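Local coordinates for BH0493 protein (Bacillus halodurans C-125, PDB 2QEE) that binds zinc and is probably a metal-dependent enzyme of the amidohydrolase superfamily, at residues C[352-357]-C[366-371]; C[21-26]-C[136-141]; C[146-151]-C[169-174]. All blocks are in the same frame, centred on the assembly; numbering follows the deposited sequence. Where two conformers were deposited one is given.

Interaction 1 (C[352-357]-C[366-371]); sequences IPQHSD and YKWHHS. With ZN (zinc ion), chain T.
The side-chain amide of Gln354 works in two directions at once: NE2 gives a hydrogen bond to Ser371 OG on helix 363-388 (2.8 Å), while OE1 turns back to accept the backbone N-H of the next residue, His355. The first bond is nearly straight, 172° at the hydrogen, with the serine oxygen in the amide plane. A bend does this: CG stands anti to the backbone N (chi1 -174°), and the kink at chi2 swings the amide round. OE1 also accepts from Cys326 N, so a glutamine, with donor and acceptor on one rigid plane, suits this buried place and is fixed in rotation.

Trp368 fills the middle of the contact. Its CH2 meets Gln354 O at the ring edge, 3.4 Å away, and CZ3 touches Gln354 CB. Its NE1 hydrogen-bonds Asp26 OD2, and Ser356 OG bonds the same oxygen. Ser356 is small enough to let the backbones close in, its CB lying 3.6 Å from Lys367 CB. The lysine chain then runs past Ser356 O, its CE 3.3 Å from that oxygen, and carries NZ to Tyr50 OH.

Asp357 binds zinc through OD1 (2.1 Å), with His28, His30 and a water, while its OD2 accepts from His355 NE2, above the carboxylate plane. The loop packs on helix 363-388 through Trp368, Lys367 and Ser371; His355 from the loop and Trp368 from the helix both touch strand 24-26, helix 395-414 packs on Pro353 and Trp368, and helix 93-104 covers Tyr366 and His370.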
ATOM      1  N   ILE C 352     -19.927  -2.016   3.570  1.00 11.74           N
ATOM      2  CA  ILE C 352     -20.441  -0.645   3.566  1.00 11.64           C
ATOM      3  C   ILE C 352     -19.279   0.265   3.131  1.00 11.95           C
ATOM      4  O   ILE C 352     -18.306   0.504   3.894  1.00 12.03           O
ATOM      5  CB  ILE C 352     -20.980  -0.239   4.974  1.00 10.08           C
ATOM      6  CG1 ILE C 352     -22.133  -1.194   5.399  1.00 14.32           C
ATOM      7  CG2 ILE C 352     -21.348   1.267   5.033  1.00 12.51           C
ATOM      8  CD1 ILE C 352     -22.397  -1.086   6.929  1.00 14.44           C
ATOM      9  N   PRO C 353     -19.331   0.735   1.889  1.00 12.22           N
ATOM     10  CA  PRO C 353     -18.136   1.504   1.389  1.00 11.92           C
ATOM     11  C   PRO C 353     -17.806   2.804   2.112  1.00 12.62           C
ATOM     12  O   PRO C 353     -16.628   3.185   2.176  1.00 14.99           O
ATOM     13  CB  PRO C 353     -18.473   1.822  -0.081  1.00 11.79           C
ATOM     14  CG  PRO C 353     -19.979   1.606  -0.195  1.00 11.05           C
ATOM     15  CD  PRO C 353     -20.334   0.494   0.825  1.00 12.15           C
ATOM     16  N   GLN C 354     -18.783   3.536   2.656  1.00 13.17           N
ATOM     17  CA  GLN C 354     -18.418   4.848   3.171  1.00 10.68           C
ATOM     18  C   GLN C 354     -19.354   5.313   4.299  1.00 13.39           C
ATOM     19  O   GLN C 354     -20.511   4.850   4.372  1.00 13.78           O
ATOM     20  CB  GLN C 354     -18.390   5.890   2.064  1.00 11.39           C
ATOM     21  CG  GLN C 354     -17.887   7.275   2.457  1.00 15.94           C
ATOM     22  CD  GLN C 354     -16.434   7.229   2.974  1.00 15.57           C
ATOM     23  OE1 GLN C 354     -16.156   6.560   3.981  1.00 14.06           O
ATOM     24  NE2 GLN C 354     -15.520   7.963   2.297  1.00 17.15           N
ATOM     25  N   HIS C 355     -18.807   6.202   5.124  1.00 12.63           N
ATOM     26  CA  HIS C 355     -19.565   7.001   6.085  1.00 13.92           C
ATOM     27  C   HIS C 355     -18.916   8.380   6.043  1.00 16.35           C
ATOM     28  O   HIS C 355     -17.788   8.490   5.581  1.00 17.11           O
ATOM     29  CB  HIS C 355     -19.519   6.409   7.494  1.00 14.77           C
ATOM     30  CG  HIS C 355     -18.161   6.392   8.139  1.00 17.28           C
ATOM     31  ND1 HIS C 355     -17.186   5.481   7.782  1.00 20.51           N
ATOM     32  CD2 HIS C 355     -17.611   7.168   9.105  1.00 18.39           C
ATOM     33  CE1 HIS C 355     -16.096   5.688   8.506  1.00 23.57           C
ATOM     34  NE2 HIS C 355     -16.327   6.703   9.324  1.00 16.59           N
ATOM     35  N   SER C 356     -19.583   9.413   6.563  1.00 16.12           N
ATOM     36  CA  SER C 356     -19.000  10.760   6.486  1.00 16.54           C
ATOM     37  C   SER C 356     -18.141  11.126   7.675  1.00 14.98           C
ATOM     38  O   SER C 356     -17.205  11.945   7.549  1.00 17.48           O
ATOM     39  CB  SER C 356     -20.077  11.841   6.303  1.00 17.36           C
ATOM     40  OG  SER C 356     -20.825  12.027   7.519  1.00 14.60           O
ATOM     41  N   ASP C 357     -18.504  10.600   8.843  1.00 13.42           N
ATOM     42  CA  ASP C 357     -17.930  11.086  10.093  1.00 15.92           C
ATOM     43  C   ASP C 357     -18.093  12.634  10.206  1.00 15.92           C
ATOM     44  O   ASP C 357     -17.236  13.304  10.773  1.00 17.16           O
ATOM     45  CB  ASP C 357     -16.445  10.781  10.087  1.00 19.27           C
ATOM     46  CG  ASP C 357     -16.045  10.150  11.280  1.00 39.32           C
ATOM     47  OD1 ASP C 357     -16.460  10.688  12.324  1.00 26.40           O
ATOM     48  OD2 ASP C 357     -15.400   9.099  11.159  1.00 35.76           O
ATOM     49  N   TYR C 366     -20.181  17.571   0.912  1.00 14.65           N
ATOM     50  CA  TYR C 366     -18.913  17.176   0.209  1.00 14.64           C
ATOM     51  C   TYR C 366     -18.512  15.747   0.504  1.00 14.60           C
ATOM     52  O   TYR C 366     -17.930  15.038  -0.383  1.00 14.74           O
ATOM     53  CB  TYR C 366     -17.768  18.126   0.487  1.00 14.18           C
ATOM     54  CG  TYR C 366     -16.817  17.821   1.629  1.00 13.15           C
ATOM     55  CD1 TYR C 366     -15.837  16.818   1.504  1.00 15.38           C
ATOM     56  CD2 TYR C 366     -16.847  18.583   2.834  1.00 17.30           C
ATOM     57  CE1 TYR C 366     -14.873  16.609   2.465  1.00 14.30           C
ATOM     58  CE2 TYR C 366     -15.880  18.344   3.822  1.00 12.50           C
ATOM     59  CZ  TYR C 366     -14.924  17.352   3.655  1.00 16.20           C
ATOM     60  OH  TYR C 366     -13.954  17.120   4.617  1.00 15.02           O
ATOM     61  N   LYS C 367     -18.755  15.268   1.718  1.00 14.31           N
ATOM     62  CA  LYS C 367     -18.295  13.923   2.021  1.00 14.60           C
ATOM     63  C   LYS C 367     -18.999  12.933   1.086  1.00 14.13           C
ATOM     64  O   LYS C 367     -18.367  11.994   0.564  1.00 16.63           O
ATOM     65  CB  LYS C 367     -18.544  13.558   3.498  1.00 14.45           C
ATOM     66  CG  LYS C 367     -17.804  14.484   4.477  1.00 18.43           C
ATOM     67  CD  LYS C 367     -16.519  13.922   4.928  1.00 18.03           C
ATOM     68  CE  LYS C 367     -16.071  14.749   6.169  1.00 21.42           C
ATOM     69  NZ  LYS C 367     -14.731  14.262   6.599  1.00 21.39           N
ATOM     70  N   TRP C 368     -20.294  13.113   0.846  1.00 14.25           N
ATOM     71  CA  TRP C 368     -21.043  12.196  -0.033  1.00 12.65           C
ATOM     72  C   TRP C 368     -20.787  12.482  -1.517  1.00 14.12           C
ATOM     73  O   TRP C 368     -20.676  11.561  -2.308  1.00 13.54           O
ATOM     74  CB  TRP C 368     -22.549  12.167   0.371  1.00 14.20           C
ATOM     75  CG  TRP C 368     -22.644  11.431   1.662  1.00 11.13           C
ATOM     76  CD1 TRP C 368     -22.904  11.969   2.902  1.00 13.98           C
ATOM     77  CD2 TRP C 368     -22.344  10.058   1.870  1.00 14.90           C
ATOM     78  NE1 TRP C 368     -22.846  10.991   3.851  1.00 12.45           N
ATOM     79  CE2 TRP C 368     -22.462   9.811   3.248  1.00 13.95           C
ATOM     80  CE3 TRP C 368     -21.984   9.006   1.011  1.00 17.32           C
ATOM     81  CZ2 TRP C 368     -22.259   8.556   3.799  1.00 14.57           C
ATOM     82  CZ3 TRP C 368     -21.806   7.761   1.539  1.00 13.37           C
ATOM     83  CH2 TRP C 368     -21.916   7.547   2.948  1.00 16.63           C
ATOM     84  N   HIS C 369     -20.676  13.732  -1.897  1.00 11.73           N
ATOM     85  CA  HIS C 369     -20.381  14.058  -3.301  1.00 12.76           C
ATOM     86  C   HIS C 369     -19.020  13.436  -3.706  1.00 14.55           C
ATOM     87  O   HIS C 369     -18.882  12.778  -4.765  1.00 14.24           O
ATOM     88  CB  HIS C 369     -20.344  15.572  -3.444  1.00 15.75           C
ATOM     89  CG  HIS C 369     -20.080  16.072  -4.835  1.00 27.33           C
ATOM     90  ND1 HIS C 369     -18.844  15.958  -5.463  1.00 32.56           N
ATOM     91  CD2 HIS C 369     -20.875  16.758  -5.693  1.00 33.45           C
ATOM     92  CE1 HIS C 369     -18.917  16.508  -6.663  1.00 35.16           C
ATOM     93  NE2 HIS C 369     -20.137  16.998  -6.830  1.00 39.37           N
ATOM     94  N   HIS C 370     -17.991  13.676  -2.886  1.00 13.46           N
ATOM     95  CA  HIS C 370     -16.635  13.230  -3.283  1.00 14.44           C
ATOM     96  C   HIS C 370     -16.546  11.717  -3.289  1.00 13.60           C
ATOM     97  O   HIS C 370     -15.840  11.114  -4.145  1.00 13.85           O
ATOM     98  CB  HIS C 370     -15.583  13.782  -2.302  1.00 13.52           C
ATOM     99  CG  HIS C 370     -15.417  15.277  -2.321  1.00 13.36           C
ATOM    100  ND1 HIS C 370     -14.384  15.894  -1.637  1.00 14.72           N
ATOM    101  CD2 HIS C 370     -16.126  16.269  -2.913  1.00 11.79           C
ATOM    102  CE1 HIS C 370     -14.490  17.210  -1.786  1.00 14.59           C
ATOM    103  NE2 HIS C 370     -15.510  17.459  -2.589  1.00 15.76           N
ATOM    104  N   SER C 371     -17.197  11.080  -2.301  1.00 12.24           N
ATOM    105  CA  SER C 371     -17.160   9.615  -2.218  1.00 11.91           C
ATOM    106  C   SER C 371     -18.032   8.971  -3.264  1.00 13.74           C
ATOM    107  O   SER C 371     -17.686   7.948  -3.774  1.00 13.61           O
ATOM    108  CB  SER C 371     -17.613   9.142  -0.856  1.00 15.06           C
ATOM    109  OG  SER C 371     -16.544   9.408   0.078  1.00 19.23           O
TER
HETATM  110 ZN    ZN T5023     -16.133   9.600  14.148  0.50 30.66          ZN
HETATM  111  O   HOH W   1     -14.507   9.017  14.652  1.00 36.42           O

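Interaction 2 (C[21-26]-C[136-141]); sequences NQPVTD and LANVSD
Strand 24-26 and strand 139-143 are adjacent parallel strands, consistent with the (beta/alpha)8-barrel of the amidohydrolase superfamily, and a beta bulge interrupts their register. Val24 faces Val139, but Thr25 faces Asp141, so Ser140 is the extra residue. Val24 N donates to Asn138 O (2.9 Å), and Asp26 N to Asp141 O (2.8 Å), on the two flanks of the bulge. Between them Val24 O takes two donors, Ser140 N at 2.9 Å and, weakly, Asp141 N. Beta-branched valines suit the extended backbone here; Val24 CB touches Val139 CG2, and both side chains continue to Trp368 of helix 363-388.

Each strand follows a helix after a two-residue link. Asn138 has positive phi (48°) in a Schellman motif ending helix 126-136, a conformation asparagine tolerates well. Its CG is anti to the backbone N (chi1 -159°), which carries the amide across to the end of helix 8-21. There ND2 donates to Asn21 O at 3.1 Å, from above that carbonyl plane rather than on a lone pair, and to Asn20 O as well. OD1 meanwhile lies against Pro23, which has no N-H to satisfy.

Beside the bulge a water gives its protons to Pro23 O and to Ser140 OG (2.7 Å), and also bonds Thr25 OG1, whose other partners include Trp411. Ser140 OG in turn donates to Asp141 OD2 (2.6 Å), met on the anti side. With OD1 bonded to His168, the Asp141 carboxylate is held through both oxygens. The chain of polar bonds implies that the water and two hydroxyls bridge the strands where the bulge disturbs the backbone pairing, and that a donor on each carboxylate oxygen probably stabilises the negative charge of Asp141.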
ATOM      1  N   ASN C  21     -28.931   9.227  -7.073  1.00 16.63           N
ATOM      2  CA  ASN C  21     -30.309   9.174  -6.612  1.00 17.13           C
ATOM      3  C   ASN C  21     -30.620   8.310  -5.390  1.00 18.86           C
ATOM      4  O   ASN C  21     -31.710   8.436  -4.790  1.00 17.88           O
ATOM      5  CB  ASN C  21     -31.198   8.700  -7.777  1.00 16.19           C
ATOM      6  CG  ASN C  21     -31.277   9.712  -8.869  1.00 22.44           C
ATOM      7  OD1 ASN C  21     -31.118  10.904  -8.627  1.00 22.91           O
ATOM      8  ND2 ASN C  21     -31.516   9.248 -10.103  1.00 22.99           N
ATOM      9  N   GLN C  22     -29.690   7.435  -4.987  1.00 18.16           N
ATOM     10  CA  GLN C  22     -29.965   6.520  -3.902  1.00 18.01           C
ATOM     11  C   GLN C  22     -29.843   7.301  -2.597  1.00 17.52           C
ATOM     12  O   GLN C  22     -28.786   7.873  -2.327  1.00 19.36           O
ATOM     13  CB  GLN C  22     -28.921   5.396  -3.863  1.00 18.23           C
ATOM     14  CG  GLN C  22     -28.919   4.582  -2.543  1.00 18.74           C
ATOM     15  CD  GLN C  22     -30.251   3.847  -2.333  1.00 22.54           C
ATOM     16  OE1 GLN C  22     -30.870   3.338  -3.284  1.00 20.66           O
ATOM     17  NE2 GLN C  22     -30.714   3.777  -1.060  1.00 21.47           N
ATOM     18  N   PRO C  23     -30.922   7.335  -1.795  1.00 18.31           N
ATOM     19  CA  PRO C  23     -30.778   8.037  -0.499  1.00 16.16           C
ATOM     20  C   PRO C  23     -29.795   7.281   0.394  1.00 14.32           C
ATOM     21  O   PRO C  23     -29.877   6.043   0.535  1.00 15.85           O
ATOM     22  CB  PRO C  23     -32.175   7.946   0.111  1.00 16.79           C
ATOM     23  CG  PRO C  23     -33.107   7.608  -1.060  1.00 24.93           C
ATOM     24  CD  PRO C  23     -32.294   6.845  -2.031  1.00 17.66           C
ATOM     25  N   VAL C  24     -28.926   8.040   1.019  1.00 15.48           N
ATOM     26  CA  VAL C  24     -27.879   7.478   1.834  1.00 14.75           C
ATOM     27  C   VAL C  24     -28.270   7.319   3.303  1.00 15.94           C
ATOM     28  O   VAL C  24     -28.819   8.259   3.903  1.00 16.09           O
ATOM     29  CB  VAL C  24     -26.664   8.382   1.771  1.00 16.80           C
ATOM     30  CG1 VAL C  24     -25.555   7.861   2.693  1.00 21.87           C
ATOM     31  CG2 VAL C  24     -26.140   8.448   0.293  1.00 21.51           C
ATOM     32  N   THR C  25     -27.947   6.168   3.864  1.00 14.33           N
ATOM     33  CA  THR C  25     -27.824   6.047   5.328  1.00 13.34           C
ATOM     34  C   THR C  25     -26.371   6.299   5.657  1.00 15.15           C
ATOM     35  O   THR C  25     -25.470   5.572   5.160  1.00 15.35           O
ATOM     36  CB  THR C  25     -28.268   4.696   5.871  1.00 14.23           C
ATOM     37  OG1 THR C  25     -29.689   4.571   5.638  1.00 17.08           O
ATOM     38  CG2 THR C  25     -27.991   4.584   7.368  1.00 16.69           C
ATOM     39  N   ASP C  26     -26.121   7.287   6.516  1.00 12.82           N
ATOM     40  CA  ASP C  26     -24.723   7.667   6.836  1.00 14.07           C
ATOM     41  C   ASP C  26     -24.498   7.086   8.214  1.00 14.35           C
ATOM     42  O   ASP C  26     -25.005   7.624   9.227  1.00 14.33           O
ATOM     43  CB  ASP C  26     -24.597   9.196   6.828  1.00 14.58           C
ATOM     44  CG  ASP C  26     -23.163   9.692   6.992  1.00  9.41           C
ATOM     45  OD1 ASP C  26     -22.326   8.851   7.403  1.00 13.03           O
ATOM     46  OD2 ASP C  26     -22.905  10.875   6.697  1.00 15.86           O
ATOM     47  N   LEU C 136     -29.913  18.248  -0.278  1.00 21.23           N
ATOM     48  CA  LEU C 136     -28.751  18.443  -1.176  1.00 20.14           C
ATOM     49  C   LEU C 136     -27.795  17.264  -1.200  1.00 22.07           C
ATOM     50  O   LEU C 136     -27.313  16.871  -2.292  1.00 22.36           O
ATOM     51  CB  LEU C 136     -27.956  19.695  -0.829  1.00 21.38           C
ATOM     52  CG  LEU C 136     -28.586  21.010  -1.236  1.00 31.27           C
ATOM     53  CD1 LEU C 136     -27.812  22.142  -0.552  1.00 25.88           C
ATOM     54  CD2 LEU C 136     -28.588  21.139  -2.760  1.00 29.11           C
ATOM     55  N   ALA C 137     -27.513  16.697  -0.022  1.00 22.60           N
ATOM     56  CA  ALA C 137     -26.622  15.539   0.080  1.00 20.43           C
ATOM     57  C   ALA C 137     -27.389  14.226  -0.173  1.00 19.53           C
ATOM     58  O   ALA C 137     -26.789  13.150  -0.160  1.00 18.86           O
ATOM     59  CB  ALA C 137     -25.909  15.513   1.474  1.00 20.22           C
ATOM     60  N   ASN C 138     -28.723  14.281  -0.367  1.00 17.61           N
ATOM     61  CA  ASN C 138     -29.522  13.050  -0.488  1.00 16.65           C
ATOM     62  C   ASN C 138     -29.238  12.023   0.603  1.00 16.18           C
ATOM     63  O   ASN C 138     -28.983  10.835   0.331  1.00 16.28           O
ATOM     64  CB  ASN C 138     -29.362  12.407  -1.890  1.00 17.05           C
ATOM     65  CG  ASN C 138     -30.496  11.489  -2.235  1.00 20.43           C
ATOM     66  OD1 ASN C 138     -31.519  11.397  -1.516  1.00 18.04           O
ATOM     67  ND2 ASN C 138     -30.299  10.704  -3.315  1.00 18.04           N
ATOM     68  N   VAL C 139     -29.297  12.474   1.874  1.00 15.32           N
ATOM     69  CA  VAL C 139     -29.117  11.589   3.013  1.00 15.08           C
ATOM     70  C   VAL C 139     -30.461  11.463   3.756  1.00 16.30           C
ATOM     71  O   VAL C 139     -31.038  12.476   4.191  1.00 18.26           O
ATOM     72  CB  VAL C 139     -28.047  12.118   3.984  1.00 14.54           C
ATOM     73  CG1 VAL C 139     -28.048  11.333   5.308  1.00 15.06           C
ATOM     74  CG2 VAL C 139     -26.655  12.058   3.310  1.00 16.43           C
ATOM     75  N   SER C 140     -30.943  10.239   3.842  1.00 14.80           N
ATOM     76  CA  SER C 140     -32.258   9.945   4.435  1.00 18.96           C
ATOM     77  C   SER C 140     -32.113   9.679   5.939  1.00 19.33           C
ATOM     78  O   SER C 140     -33.080   9.889   6.735  1.00 20.05           O
ATOM     79  CB  SER C 140     -32.862   8.732   3.753  1.00 21.84           C
ATOM     80  OG  SER C 140     -32.120   7.555   4.004  1.00 18.97           O
ATOM     81  N   ASP C 141     -30.945   9.176   6.357  1.00 15.58           N
ATOM     82  CA  ASP C 141     -30.772   8.724   7.724  1.00 15.09           C
ATOM     83  C   ASP C 141     -29.354   9.041   8.184  1.00 18.42           C
ATOM     84  O   ASP C 141     -28.392   8.686   7.490  1.00 17.70           O
ATOM     85  CB  ASP C 141     -30.986   7.217   7.826  1.00 16.22           C
ATOM     86  CG  ASP C 141     -32.448   6.838   7.554  1.00 24.66           C
ATOM     87  OD1 ASP C 141     -33.269   6.818   8.503  1.00 20.62           O
ATOM     88  OD2 ASP C 141     -32.836   6.664   6.387  1.00 19.61           O
TER
HETATM   89  O   HOH W   2     -30.959   5.288   3.122  1.00 23.76           O

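Interaction 3 (C[146-151]-C[169-174]); sequences NDPFDD and AALRLD
The guanidinium of Arg172, in one of its two conformers, has the Asp174 carboxylate over one face, its CG 3.3 Å above the plane and offset toward the rim, while Asp147 OD2 approaches NH1 obliquely at 3.0 Å. With the Asp147 carboxylate and guanidinium planes 36° apart and the N-H poorly aimed, the latter is a weak bond within a salt bridge. Asp174 adds charge attraction alone. The Phe149 ring has Asp147 OD1 at its edge, in plane. The contact joins the loop after strand 139-143 to strand 171-172, consistent with the (beta/alpha)8-barrel of the amidohydrolase superfamily, and the Arg172 side chain borders the metal site, about 5 Å from that of the zinc ligand His30.

Asn146 forms a single beta bridge with Leu171: its N donates to Ala170 O and its O accepts from Arg172 N (2.8 Å), from above the carbonyl plane. Its side chain adds a third bond, OD1 taking Ala170 N at 2.9 Å in the carbonyl plane. Ala169, whose small CB lies 3.4 Å from Asn146 OD1, leaves room for the asparagine side chain.

Asp147 then starts a type I turn to Asp150. Its CG lies anti to the backbone N (chi1 -173°), and OD1 accepts Phe149 N in an Asx turn, leaving OD2 for the arginine. With an alanine here, Arg172 would probably lose one of its two carboxylate partners and Phe149 N its acceptor.

Proline suits the second position of the turn because its ring restricts phi to values such as the -69° found there. The side chains of Pro148 and Leu171 cross at about a right angle, with CG 3.8 Å from CD1. Pro148 CD lies 3.6 Å from Arg172 O, a carbonyl oxygen buried here without a hydrogen-bond partner.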
ATOM      1  N   ASN C 146     -23.423   9.271  20.294  1.00 17.18           N
ATOM      2  CA  ASN C 146     -24.088   9.725  21.529  1.00 18.00           C
ATOM      3  C   ASN C 146     -23.314   9.266  22.752  1.00 18.41           C
ATOM      4  O   ASN C 146     -23.215   8.062  23.055  1.00 20.54           O
ATOM      5  CB  ASN C 146     -25.524   9.202  21.510  1.00 17.81           C
ATOM      6  CG  ASN C 146     -26.272   9.679  20.275  1.00 18.18           C
ATOM      7  OD1 ASN C 146     -26.548   8.886  19.392  1.00 17.71           O
ATOM      8  ND2 ASN C 146     -26.527  10.991  20.173  1.00 15.94           N
ATOM      9  N   ASP C 147     -22.785  10.265  23.454  1.00 22.33           N
ATOM     10  CA  ASP C 147     -21.848  10.037  24.544  1.00 22.30           C
ATOM     11  C   ASP C 147     -22.483  10.426  25.887  1.00 19.74           C
ATOM     12  O   ASP C 147     -22.595  11.618  26.183  1.00 23.04           O
ATOM     13  CB  ASP C 147     -20.597  10.867  24.338  1.00 24.85           C
ATOM     14  CG  ASP C 147     -19.521  10.545  25.361  1.00 29.51           C
ATOM     15  OD1 ASP C 147     -19.798   9.812  26.326  1.00 21.95           O
ATOM     16  OD2 ASP C 147     -18.377  10.979  25.159  1.00 33.34           O
ATOM     17  N   PRO C 148     -22.901   9.424  26.655  1.00 19.64           N
ATOM     18  CA  PRO C 148     -23.611   9.698  27.909  1.00 21.08           C
ATOM     19  C   PRO C 148     -22.679  10.313  28.951  1.00 24.98           C
ATOM     20  O   PRO C 148     -23.149  10.761  30.014  1.00 26.22           O
ATOM     21  CB  PRO C 148     -24.084   8.347  28.350  1.00 22.08           C
ATOM     22  CG  PRO C 148     -23.246   7.380  27.682  1.00 24.30           C
ATOM     23  CD  PRO C 148     -22.782   7.992  26.406  1.00 17.81           C
ATOM     24  N   PHE C 149     -21.379  10.324  28.667  1.00 21.82           N
ATOM     25  CA  PHE C 149     -20.422  10.920  29.580  1.00 25.61           C
ATOM     26  C   PHE C 149     -20.279  12.395  29.298  1.00 26.47           C
ATOM     27  O   PHE C 149     -19.734  13.152  30.109  1.00 28.79           O
ATOM     28  CB  PHE C 149     -19.085  10.200  29.511  1.00 25.35           C
ATOM     29  CG  PHE C 149     -19.185   8.783  29.931  1.00 27.78           C
ATOM     30  CD1 PHE C 149     -19.044   8.431  31.258  1.00 31.16           C
ATOM     31  CD2 PHE C 149     -19.444   7.790  29.001  1.00 25.07           C
ATOM     32  CE1 PHE C 149     -19.156   7.113  31.648  1.00 30.61           C
ATOM     33  CE2 PHE C 149     -19.570   6.455  29.390  1.00 28.36           C
ATOM     34  CZ  PHE C 149     -19.432   6.135  30.725  1.00 28.78           C
ATOM     35  N   ASP C 150     -20.779  12.846  28.155  1.00 26.90           N
ATOM     36  CA  ASP C 150     -20.750  14.276  27.894  1.00 27.47           C
ATOM     37  C   ASP C 150     -21.959  14.995  28.537  1.00 28.80           C
ATOM     38  O   ASP C 150     -23.123  14.802  28.139  1.00 27.78           O
ATOM     39  CB  ASP C 150     -20.641  14.623  26.405  1.00 30.16           C
ATOM     40  CG  ASP C 150     -20.426  16.127  26.187  1.00 45.10           C
ATOM     41  OD1 ASP C 150     -19.261  16.574  26.081  1.00 45.16           O
ATOM     42  OD2 ASP C 150     -21.400  16.894  26.182  1.00 36.99           O
ATOM     43  N   ASP C 151     -21.661  15.863  29.502  1.00 29.15           N
ATOM     44  CA  ASP C 151     -22.711  16.617  30.241  1.00 30.18           C
ATOM     45  C   ASP C 151     -23.704  17.355  29.350  1.00 31.30           C
ATOM     46  O   ASP C 151     -24.917  17.307  29.584  1.00 31.48           O
ATOM     47  CB  ASP C 151     -22.064  17.602  31.230  1.00 30.67           C
ATOM     48  CG  ASP C 151     -21.254  16.915  32.319  1.00 29.96           C
ATOM     49  OD1 ASP C 151     -21.356  15.680  32.522  1.00 36.61           O
ATOM     50  OD2 ASP C 151     -20.480  17.635  32.989  1.00 39.37           O
ATOM     51  N   ALA C 169     -29.573   6.961  17.072  1.00 19.66           N
ATOM     52  CA  ALA C 169     -28.546   6.953  18.143  1.00 19.03           C
ATOM     53  C   ALA C 169     -27.510   5.864  17.976  1.00 16.43           C
ATOM     54  O   ALA C 169     -27.808   4.740  17.540  1.00 17.84           O
ATOM     55  CB  ALA C 169     -29.223   6.779  19.542  1.00 21.17           C
ATOM     56  N   ALA C 170     -26.294   6.155  18.450  1.00 16.50           N
ATOM     57  CA  ALA C 170     -25.308   5.110  18.647  1.00 16.54           C
ATOM     58  C   ALA C 170     -24.570   5.413  19.953  1.00 15.44           C
ATOM     59  O   ALA C 170     -24.197   6.557  20.160  1.00 16.76           O
ATOM     60  CB  ALA C 170     -24.274   5.060  17.471  1.00 18.39           C
ATOM     61  N   LEU C 171     -24.412   4.404  20.785  1.00 17.85           N
ATOM     62  CA  LEU C 171     -23.935   4.571  22.179  1.00 17.61           C
ATOM     63  C   LEU C 171     -22.402   4.545  22.143  1.00 18.08           C
ATOM     64  O   LEU C 171     -21.845   3.473  21.930  1.00 18.68           O
ATOM     65  CB  LEU C 171     -24.487   3.428  23.063  1.00 17.41           C
ATOM     66  CG  LEU C 171     -24.105   3.389  24.552  1.00 18.85           C
ATOM     67  CD1 LEU C 171     -24.352   4.780  25.201  1.00 22.73           C
ATOM     68  CD2 LEU C 171     -24.884   2.272  25.245  1.00 19.59           C
ATOM     69  N   ARG C 172     -21.785   5.711  22.348  1.00 19.23           N
ATOM     70  CA  ARG C 172     -20.317   5.862  22.342  0.50 20.08           C
ATOM     71  C   ARG C 172     -19.794   5.527  23.733  1.00 20.47           C
ATOM     72  O   ARG C 172     -20.238   6.126  24.724  1.00 20.29           O
ATOM     73  CB  ARG C 172     -19.931   7.289  21.920  0.50 19.20           C
ATOM     74  CG  ARG C 172     -18.419   7.559  21.945  0.50 23.78           C
ATOM     75  CD  ARG C 172     -18.078   9.026  21.904  0.50 20.69           C
ATOM     76  NE  ARG C 172     -16.641   9.198  21.675  0.50 22.72           N
ATOM     77  CZ  ARG C 172     -15.764   9.364  22.656  0.50 27.60           C
ATOM     78  NH1 ARG C 172     -16.203   9.389  23.900  0.50 17.49           N
ATOM     79  NH2 ARG C 172     -14.461   9.506  22.395  0.50 18.98           N
ATOM     80  N   LEU C 173     -18.843   4.599  23.804  1.00 17.84           N
ATOM     81  CA  LEU C 173     -18.392   4.086  25.118  1.00 17.53           C
ATOM     82  C   LEU C 173     -16.915   4.307  25.481  1.00 16.21           C
ATOM     83  O   LEU C 173     -16.466   3.726  26.474  1.00 17.91           O
ATOM     84  CB  LEU C 173     -18.761   2.621  25.251  1.00 16.81           C
ATOM     85  CG  LEU C 173     -20.274   2.277  25.286  1.00 20.66           C
ATOM     86  CD1 LEU C 173     -20.475   0.793  25.253  1.00 20.03           C
ATOM     87  CD2 LEU C 173     -20.941   2.969  26.495  1.00 19.96           C
ATOM     88  N   ASP C 174     -16.197   5.176  24.760  1.00 17.45           N
ATOM     89  CA  ASP C 174     -14.756   5.387  24.979  1.00 16.95           C
ATOM     90  C   ASP C 174     -14.418   5.623  26.491  1.00 19.40           C
ATOM     91  O   ASP C 174     -13.536   4.955  27.022  1.00 18.51           O
ATOM     92  CB  ASP C 174     -14.225   6.526  24.101  1.00 21.01           C
ATOM     93  CG  ASP C 174     -14.304   6.161  22.610  1.00 30.50           C
ATOM     94  OD1 ASP C 174     -15.249   5.491  22.238  1.00 22.71           O
ATOM     95  OD2 ASP C 174     -13.418   6.514  21.843  1.00 29.92           O
TER

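How the interactions relate
From the N terminus, interaction 2 comes first and closes the longest loop: strand 24-26 meets strand 139-143 across a largely helical stretch of 109 residues. Interaction 3 follows, a shorter closure around helix 151-158 and strand 167-168 that ties the loop after strand 139-143 to strand 171-172. Interaction 1 comes last and closes the shortest loop, a short connection of eight residues from the zinc-binding segment 352-357 into helix 363-388. The three lie in series, without nesting or crossing. Interactions 1 and 2 touch through Asp26 and Val24, joining the first strand to the loop 352-357 and helix 363-388; interaction 3 stands apart, its nearest atoms about 9 Å from either.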